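Local coordinates for uncharacterized protein with ferredoxin-like fold (Deinococcus radiodurans, PDB 3E8O) that is of unknown function but belongs to the antibiotic biosynthesis monooxygenase family and probably acts as a dimeric oxidoreductase of the ferredoxin-like fold, at residues A[18-30]-A[66-80]. Residues are numbered along the deposited sequence; the frame is centred on the assembly and turned at random.
Sequences TMVISHGTLSASA and GHFLITEHWDNLGAM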
ATOM      1  N   THR A  18     -13.691   0.742 -15.516  1.00 29.17           N
ATOM      2  CA  THR A  18     -13.176  -0.202 -14.458  1.00 25.36           C
ATOM      3  C   THR A  18     -12.018   0.449 -13.708  1.00 21.86           C
ATOM      4  O   THR A  18     -11.066   0.911 -14.330  1.00 20.36           O
ATOM      5  CB  THR A  18     -12.687  -1.550 -15.051  1.00 27.02           C
ATOM      6  OG1 THR A  18     -13.742  -2.166 -15.825  1.00 31.04           O
ATOM      7  CG2 THR A  18     -12.187  -2.509 -13.911  1.00 23.49           C
HETATM    8  N   MSE A  19     -12.150   0.507 -12.373  1.00 19.09           N
HETATM    9  CA  MSE A  19     -11.100   1.106 -11.527  0.70 15.63           C
HETATM   10  C   MSE A  19      -9.844   0.298 -11.702  1.00 13.28           C
HETATM   11  O   MSE A  19      -9.884  -0.906 -11.975  1.00 14.53           O
HETATM   12  CB  MSE A  19     -11.464   1.152 -10.051  0.70 15.94           C
HETATM   13  CG  MSE A  19     -10.563   2.026  -9.190  0.70 15.04           C
HETATM   14 SE   MSE A  19     -11.066   2.131  -7.288  0.53 17.61          SE
HETATM   15  CE  MSE A  19     -10.219   0.527  -6.721  0.70 18.34           C
ATOM     16  N   VAL A  20      -8.729   0.970 -11.561  1.00 11.04           N
ATOM     17  CA  VAL A  20      -7.406   0.338 -11.705  1.00  9.76           C
ATOM     18  C   VAL A  20      -6.609   0.585 -10.434  1.00  9.07           C
ATOM     19  O   VAL A  20      -6.570   1.707  -9.914  1.00 10.96           O
ATOM     20  CB  VAL A  20      -6.617   0.937 -12.886  1.00 11.12           C
ATOM     21  CG1 VAL A  20      -5.258   0.280 -13.057  1.00 13.72           C
ATOM     22  CG2 VAL A  20      -7.458   0.817 -14.167  1.00 14.77           C
ATOM     23  N   ILE A  21      -5.971  -0.469  -9.953  1.00  9.17           N
ATOM     24  CA  ILE A  21      -5.103  -0.403  -8.783  1.00 10.12           C
ATOM     25  C   ILE A  21      -3.677  -0.548  -9.230  1.00 11.44           C
ATOM     26  O   ILE A  21      -3.359  -1.463  -9.982  1.00 13.39           O
ATOM     27  CB  ILE A  21      -5.420  -1.533  -7.830  1.00 11.37           C
ATOM     28  CG1 ILE A  21      -6.839  -1.372  -7.247  1.00 14.91           C
ATOM     29  CG2 ILE A  21      -4.323  -1.636  -6.756  1.00 14.11           C
ATOM     30  CD1 ILE A  21      -7.300  -2.602  -6.423  1.00 19.47           C
ATOM     31  N   SER A  22      -2.830   0.371  -8.787  1.00  9.73           N
ATOM     32  CA  SER A  22      -1.366   0.282  -9.038  1.00 10.44           C
ATOM     33  C   SER A  22      -0.642  -0.012  -7.735  1.00 11.10           C
ATOM     34  O   SER A  22      -0.963   0.569  -6.682  1.00 11.24           O
ATOM     35  CB  SER A  22      -0.849   1.619  -9.571  1.00 13.38           C
ATOM     36  OG  SER A  22       0.462   1.543 -10.114  1.00 18.09           O
ATOM     37  N   HIS A  23       0.354  -0.890  -7.801  1.00 10.73           N
ATOM     38  CA  HIS A  23       1.233  -1.241  -6.665  1.00 10.21           C
ATOM     39  C   HIS A  23       2.671  -1.074  -7.096  1.00  9.54           C
ATOM     40  O   HIS A  23       3.115  -1.666  -8.087  1.00 10.89           O
ATOM     41  CB  HIS A  23       0.965  -2.681  -6.208  1.00 10.96           C
ATOM     42  CG  HIS A  23       1.881  -3.166  -5.136  1.00 13.92           C
ATOM     43  ND1 HIS A  23       1.892  -2.613  -3.877  1.00 17.68           N
ATOM     44  CD2 HIS A  23       2.893  -4.076  -5.163  1.00 15.88           C
ATOM     45  CE1 HIS A  23       2.819  -3.220  -3.147  1.00 19.14           C
ATOM     46  NE2 HIS A  23       3.436  -4.116  -3.909  1.00 18.54           N
ATOM     47  N   GLY A  24       3.367  -0.188  -6.392  1.00  9.26           N
ATOM     48  CA  GLY A  24       4.762   0.091  -6.693  1.00 10.02           C
ATOM     49  C   GLY A  24       5.626  -0.033  -5.486  1.00  9.58           C
ATOM     50  O   GLY A  24       5.218   0.263  -4.351  1.00 10.65           O
ATOM     51  N   THR A  25       6.842  -0.509  -5.734  1.00  8.96           N
ATOM     52  CA  THR A  25       7.842  -0.615  -4.688  1.00 10.32           C
ATOM     53  C   THR A  25       9.167  -0.028  -5.204  1.00  9.24           C
ATOM     54  O   THR A  25       9.476  -0.042  -6.398  1.00 10.02           O
ATOM     55  CB  THR A  25       8.043  -2.046  -4.241  1.00 10.72           C
ATOM     56  OG1 THR A  25       8.426  -2.877  -5.356  1.00 12.67           O
ATOM     57  CG2 THR A  25       6.731  -2.591  -3.601  1.00 14.64           C
ATOM     58  N   LEU A  26       9.931   0.496  -4.258  1.00  9.47           N
ATOM     59  CA  LEU A  26      11.234   1.137  -4.510  1.00  8.93           C
ATOM     60  C   LEU A  26      11.971   1.287  -3.197  1.00 11.41           C
ATOM     61  O   LEU A  26      11.336   1.264  -2.130  1.00 12.98           O
ATOM     62  CB  LEU A  26      11.116   2.500  -5.184  1.00 10.29           C
ATOM     63  CG  LEU A  26      10.470   3.668  -4.440  1.00 10.14           C
ATOM     64  CD1 LEU A  26      10.776   4.975  -5.217  1.00 11.58           C
ATOM     65  CD2 LEU A  26       8.950   3.469  -4.167  1.00  9.77           C
ATOM     66  N   SER A  27      13.295   1.424  -3.258  1.00 11.39           N
ATOM     67  CA  SER A  27      14.061   1.611  -2.025  1.00 11.22           C
ATOM     68  C   SER A  27      15.211   2.550  -2.244  1.00 12.20           C
ATOM     69  O   SER A  27      15.646   2.769  -3.363  1.00 13.42           O
ATOM     70  CB  SER A  27      14.576   0.264  -1.484  1.00 13.31           C
ATOM     71  OG  SER A  27      15.625  -0.240  -2.287  1.00 14.17           O
ATOM     72  N   ALA A  28      15.711   3.090  -1.146  1.00 13.21           N
ATOM     73  CA  ALA A  28      16.874   3.973  -1.182  1.00 13.78           C
ATOM     74  C   ALA A  28      17.881   3.515  -0.147  1.00 15.74           C
ATOM     75  O   ALA A  28      17.540   2.925   0.883  1.00 17.42           O
ATOM     76  CB  ALA A  28      16.464   5.444  -0.913  1.00 15.56           C
ATOM     77  N   SER A  29      19.130   3.859  -0.416  1.00 17.81           N
ATOM     78  CA  SER A  29      20.194   3.647   0.548  1.00 18.47           C
ATOM     79  C   SER A  29      19.979   4.573   1.734  1.00 17.41           C
ATOM     80  O   SER A  29      19.236   5.543   1.679  1.00 17.54           O
ATOM     81  CB  SER A  29      21.543   3.989  -0.094  1.00 19.41           C
ATOM     82  OG  SER A  29      21.648   5.377  -0.292  1.00 23.67           O
ATOM     83  N   ALA A  30      20.673   4.291   2.826  1.00 18.21           N
ATOM     84  CA  ALA A  30      20.554   5.113   4.035  1.00 19.54           C
ATOM     85  C   ALA A  30      20.841   6.570   3.735  1.00 20.62           C
ATOM     86  O   ALA A  30      20.180   7.468   4.259  1.00 21.54           O
ATOM     87  CB  ALA A  30      21.498   4.573   5.159  1.00 21.34           C
ATOM     88  N   GLY A  66      13.578   2.078   4.717  1.00 15.12           N
ATOM     89  CA  GLY A  66      14.176   2.522   3.464  1.00 14.99           C
ATOM     90  C   GLY A  66      13.549   1.882   2.254  1.00 12.83           C
ATOM     91  O   GLY A  66      13.971   2.144   1.138  1.00 13.63           O
ATOM     92  N   HIS A  67      12.529   1.061   2.486  1.00 12.25           N
ATOM     93  CA  HIS A  67      11.742   0.390   1.400  1.00 11.17           C
ATOM     94  C   HIS A  67      10.350   0.990   1.437  1.00  9.71           C
ATOM     95  O   HIS A  67       9.715   1.046   2.485  1.00 10.50           O
ATOM     96  CB  HIS A  67      11.743  -1.115   1.589  1.00 11.83           C
ATOM     97  CG  HIS A  67      13.099  -1.723   1.428  1.00 14.86           C
ATOM     98  ND1 HIS A  67      13.405  -2.560   0.388  1.00 17.44           N
ATOM     99  CD2 HIS A  67      14.240  -1.561   2.140  1.00 17.86           C
ATOM    100  CE1 HIS A  67      14.672  -2.933   0.488  1.00 19.22           C
ATOM    101  NE2 HIS A  67      15.198  -2.353   1.557  1.00 19.54           N
ATOM    102  N   PHE A  68       9.905   1.420   0.263  1.00  8.97           N
ATOM    103  CA  PHE A  68       8.686   2.217   0.118  1.00  9.51           C
ATOM    104  C   PHE A  68       7.717   1.576  -0.845  1.00  9.39           C
ATOM    105  O   PHE A  68       8.066   0.759  -1.703  1.00 10.39           O
ATOM    106  CB  PHE A  68       9.055   3.635  -0.367  1.00  9.67           C
ATOM    107  CG  PHE A  68      10.035   4.350   0.544  1.00  9.82           C
ATOM    108  CD1 PHE A  68       9.613   4.961   1.698  1.00 10.31           C
ATOM    109  CD2 PHE A  68      11.406   4.326   0.284  1.00 12.44           C
ATOM    110  CE1 PHE A  68      10.488   5.543   2.558  1.00 11.08           C
ATOM    111  CE2 PHE A  68      12.285   4.911   1.155  1.00 12.31           C
ATOM    112  CZ  PHE A  68      11.825   5.518   2.290  1.00 11.95           C
ATOM    113  N   LEU A  69       6.468   1.979  -0.638  1.00  8.64           N
ATOM    114  CA  LEU A  69       5.333   1.530  -1.422  0.50 10.17           C
ATOM    115  C   LEU A  69       4.582   2.740  -1.976  1.00  9.10           C
ATOM    116  O   LEU A  69       4.417   3.751  -1.287  1.00 10.33           O
ATOM    117  CB  LEU A  69       4.390   0.678  -0.532  0.50 10.23           C
ATOM    118  CG  LEU A  69       3.137  -0.018  -1.082  0.50 11.52           C
ATOM    119  CD1 LEU A  69       3.474  -1.090  -2.128  0.50 12.08           C
ATOM    120  CD2 LEU A  69       2.311  -0.654   0.076  0.50 13.69           C
ATOM    121  N   ILE A  70       4.109   2.595  -3.202  1.00  9.25           N
ATOM    122  CA  ILE A  70       3.278   3.567  -3.871  1.00  9.76           C
ATOM    123  C   ILE A  70       1.977   2.836  -4.212  1.00  9.57           C
ATOM    124  O   ILE A  70       1.964   1.878  -5.002  1.00 10.94           O
ATOM    125  CB  ILE A  70       3.892   4.178  -5.141  1.00  9.46           C
ATOM    126  CG1 ILE A  70       5.312   4.721  -4.933  1.00 10.57           C
ATOM    127  CG2 ILE A  70       2.980   5.251  -5.681  1.00 10.70           C
ATOM    128  CD1 ILE A  70       5.976   5.254  -6.176  1.00 11.96           C
ATOM    129  N   THR A  71       0.878   3.292  -3.621  1.00  9.44           N
ATOM    130  CA  THR A  71      -0.451   2.699  -3.759  1.00  8.81           C
ATOM    131  C   THR A  71      -1.358   3.685  -4.464  1.00  8.50           C
ATOM    132  O   THR A  71      -1.528   4.806  -4.010  1.00 10.15           O
ATOM    133  CB  THR A  71      -1.001   2.345  -2.384  1.00 10.75           C
ATOM    134  OG1 THR A  71      -0.075   1.486  -1.724  1.00 12.28           O
ATOM    135  CG2 THR A  71      -2.400   1.711  -2.443  1.00 12.97           C
ATOM    136  N   GLU A  72      -1.914   3.265  -5.601  1.00  8.88           N
ATOM    137  CA  GLU A  72      -2.748   4.190  -6.374  1.00  8.98           C
ATOM    138  C   GLU A  72      -4.027   3.530  -6.837  1.00  8.49           C
ATOM    139  O   GLU A  72      -4.018   2.384  -7.221  1.00  9.60           O
ATOM    140  CB  GLU A  72      -2.010   4.695  -7.655  1.00  9.32           C
ATOM    141  CG  GLU A  72      -0.543   4.995  -7.486  1.00 10.34           C
ATOM    142  CD  GLU A  72       0.221   5.323  -8.739  1.00  9.93           C
ATOM    143  OE1 GLU A  72      -0.380   5.889  -9.684  1.00 11.03           O
ATOM    144  OE2 GLU A  72       1.462   5.062  -8.761  1.00 11.93           O
ATOM    145  N   HIS A  73      -5.104   4.310  -6.827  1.00  9.27           N
ATOM    146  CA  HIS A  73      -6.377   3.903  -7.428  1.00 10.00           C
ATOM    147  C   HIS A  73      -6.768   4.958  -8.441  1.00  9.47           C
ATOM    148  O   HIS A  73      -6.781   6.138  -8.136  1.00 11.22           O
ATOM    149  CB  HIS A  73      -7.514   3.770  -6.405  1.00 10.12           C
ATOM    150  CG  HIS A  73      -7.299   2.717  -5.385  1.00 11.18           C
ATOM    151  ND1 HIS A  73      -8.192   2.536  -4.352  1.00 12.51           N
ATOM    152  CD2 HIS A  73      -6.303   1.812  -5.203  1.00 10.52           C
ATOM    153  CE1 HIS A  73      -7.765   1.534  -3.599  1.00 12.51           C
ATOM    154  NE2 HIS A  73      -6.619   1.087  -4.083  1.00 12.65           N
ATOM    155  N   TRP A  74      -7.010   4.519  -9.666  1.00  9.00           N
ATOM    156  CA  TRP A  74      -7.395   5.377 -10.809  1.00 10.03           C
ATOM    157  C   TRP A  74      -8.760   4.991 -11.299  1.00 11.04           C
ATOM    158  O   TRP A  74      -9.117   3.818 -11.364  1.00 10.20           O
ATOM    159  CB  TRP A  74      -6.364   5.227 -11.950  1.00 11.72           C
ATOM    160  CG  TRP A  74      -5.029   5.829 -11.589  1.00 10.74           C
ATOM    161  CD1 TRP A  74      -3.956   5.177 -11.048  1.00 10.86           C
ATOM    162  CD2 TRP A  74      -4.667   7.208 -11.662  1.00 10.78           C
ATOM    163  NE1 TRP A  74      -2.961   6.075 -10.749  1.00 10.99           N
ATOM    164  CE2 TRP A  74      -3.362   7.330 -11.133  1.00 11.12           C
ATOM    165  CE3 TRP A  74      -5.324   8.361 -12.109  1.00 11.23           C
ATOM    166  CZ2 TRP A  74      -2.714   8.535 -11.030  1.00 13.03           C
ATOM    167  CZ3 TRP A  74      -4.661   9.561 -12.003  1.00 11.48           C
ATOM    168  CH2 TRP A  74      -3.394   9.641 -11.473  1.00 13.16           C
ATOM    169  N   ASP A  75      -9.517   5.981 -11.740  1.00 10.92           N
ATOM    170  CA  ASP A  75     -10.890   5.723 -12.179  1.00 12.31           C
ATOM    171  C   ASP A  75     -10.940   4.766 -13.345  1.00 12.37           C
ATOM    172  O   ASP A  75     -11.834   3.978 -13.474  1.00 14.22           O
ATOM    173  CB  ASP A  75     -11.584   7.022 -12.552  1.00 15.48           C
ATOM    174  CG  ASP A  75     -12.996   6.803 -12.906  1.00 23.37           C
ATOM    175  OD1 ASP A  75     -13.787   6.466 -11.994  1.00 31.27           O
ATOM    176  OD2 ASP A  75     -13.287   6.883 -14.118  1.00 24.95           O
ATOM    177  N   ASN A  76      -9.949   4.893 -14.234  1.00 12.61           N
ATOM    178  CA  ASN A  76      -9.867   4.038 -15.413  1.00 12.63           C
ATOM    179  C   ASN A  76      -8.455   4.065 -15.949  1.00 12.10           C
ATOM    180  O   ASN A  76      -7.622   4.883 -15.552  1.00 12.16           O
ATOM    181  CB  ASN A  76     -10.887   4.449 -16.465  1.00 13.71           C
ATOM    182  CG  ASN A  76     -10.762   5.900 -16.840  1.00 15.69           C
ATOM    183  OD1 ASN A  76      -9.823   6.284 -17.497  1.00 21.38           O
ATOM    184  ND2 ASN A  76     -11.669   6.735 -16.345  1.00 24.42           N
ATOM    185  N   LEU A  77      -8.180   3.116 -16.830  1.00 14.32           N
ATOM    186  CA  LEU A  77      -6.863   2.992 -17.440  1.00 14.42           C
ATOM    187  C   LEU A  77      -6.427   4.221 -18.192  1.00 14.75           C
ATOM    188  O   LEU A  77      -5.269   4.611 -18.138  1.00 14.39           O
ATOM    189  CB  LEU A  77      -6.761   1.794 -18.374  1.00 16.61           C
ATOM    190  CG  LEU A  77      -6.515   0.458 -17.732  1.00 20.83           C
ATOM    191  CD1 LEU A  77      -6.691  -0.681 -18.778  1.00 24.51           C
ATOM    192  CD2 LEU A  77      -5.126   0.391 -17.110  1.00 20.81           C
ATOM    193  N   GLY A  78      -7.382   4.874 -18.840  1.00 15.28           N
ATOM    194  CA  GLY A  78      -7.064   6.061 -19.617  1.00 14.52           C
ATOM    195  C   GLY A  78      -6.523   7.189 -18.733  1.00 14.56           C
ATOM    196  O   GLY A  78      -5.539   7.865 -19.080  1.00 14.75           O
ATOM    197  N   ALA A  79      -7.134   7.370 -17.561  1.00 13.79           N
ATOM    198  CA  ALA A  79      -6.690   8.398 -16.620  1.00 13.49           C
ATOM    199  C   ALA A  79      -5.293   8.084 -16.119  1.00 11.91           C
ATOM    200  O   ALA A  79      -4.463   8.989 -15.913  1.00 13.07           O
ATOM    201  CB  ALA A  79      -7.663   8.584 -15.474  1.00 14.18           C
HETATM  202  N   MSE A  80      -5.036   6.815 -15.856  1.00 12.46           N
HETATM  203  CA  MSE A  80      -3.707   6.424 -15.396  1.00 11.93           C
HETATM  204  C   MSE A  80      -2.660   6.700 -16.455  1.00 12.02           C
HETATM  205  O   MSE A  80      -1.619   7.226 -16.151  1.00 12.54           O
HETATM  206  CB  MSE A  80      -3.708   4.968 -14.989  1.00 12.12           C
HETATM  207  CG  MSE A  80      -2.401   4.557 -14.379  1.00 19.12           C
HETATM  208 SE   MSE A  80      -2.346   2.691 -13.929  0.75 27.60          SE
HETATM  209  CE  MSE A  80      -2.339   2.152 -15.632  1.00 21.59           C
TER
HETATM  210  O   HOH W   1     -10.030   0.784 -16.900  1.00 23.56           O
HETATM  211  O   HOH W   2       1.948   2.467  -7.983  1.00 13.89           O
HETATM  212  O   HOH W   3      -0.096  -0.998  -2.588  1.00 18.72           O
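Strands 20-27 and 67-74 run antiparallel, 162° between their directions, with Val-20/Trp-74, Ser-22/Glu-72, Gly-24/Ile-70 and Leu-26/Phe-68 as the hydrogen-bonded pairs. Ala-28 N to Gly-66 O, 3.0 Å, continues the bonding past the last pair.

One sheet face includes Ile-21, His-23, Leu-69, Thr-71 and His-73. Selenomethionine Met-19 extends with CG anti to the backbone N (chi1 -167°), then turns about the CG-SE bond. In the conformer modelled here, CE lies over one face of the His-73 ring, 4.0 Å from its centroid, a CH-pi contact offset toward the rim. Ile-21 lies alongside the same ring, with CG1 3.8 Å from His-73 CD2. At the far end of this face, Ser-27 CB sits over the centre of the His-67 ring, a second CH-pi contact. Ser-27 OG is hydrogen-bonded to Asp-103 OD2.

On the other face, Val-20 CG2 meets Leu-77 CG at 3.7 Å, and CG1 touches the SE of selenomethionine Met-80. Leu-26 CD2 reaches Phe-68 CB and Ile-70 CG1. Ser-22 CB packs on Glu-72 CB. Each oxygen of the Glu-72 carboxylate has its own donor: Trp-74 NE1 to OE1 (2.8 Å, 165°), in the indole plane, and a water to OE2. That water also accepts from Ser-22 OG and donates to Ile-70 O, so it ties both strands to the acid.

Asn-76 caps the following helix through OD1, which accepts from Ala-79 N (2.9 Å).

These are the two central strands of the four-stranded ferredoxin-like sheet, flanked by strands 105-110 and 53-61. Helix 33-47 covers Phe-68 and Trp-74. The face with His-23 and His-73 meets the second subunit: His-23 meets His-73 of that subunit edge-to-face, and His-73 meets His-23 of that subunit in the same way.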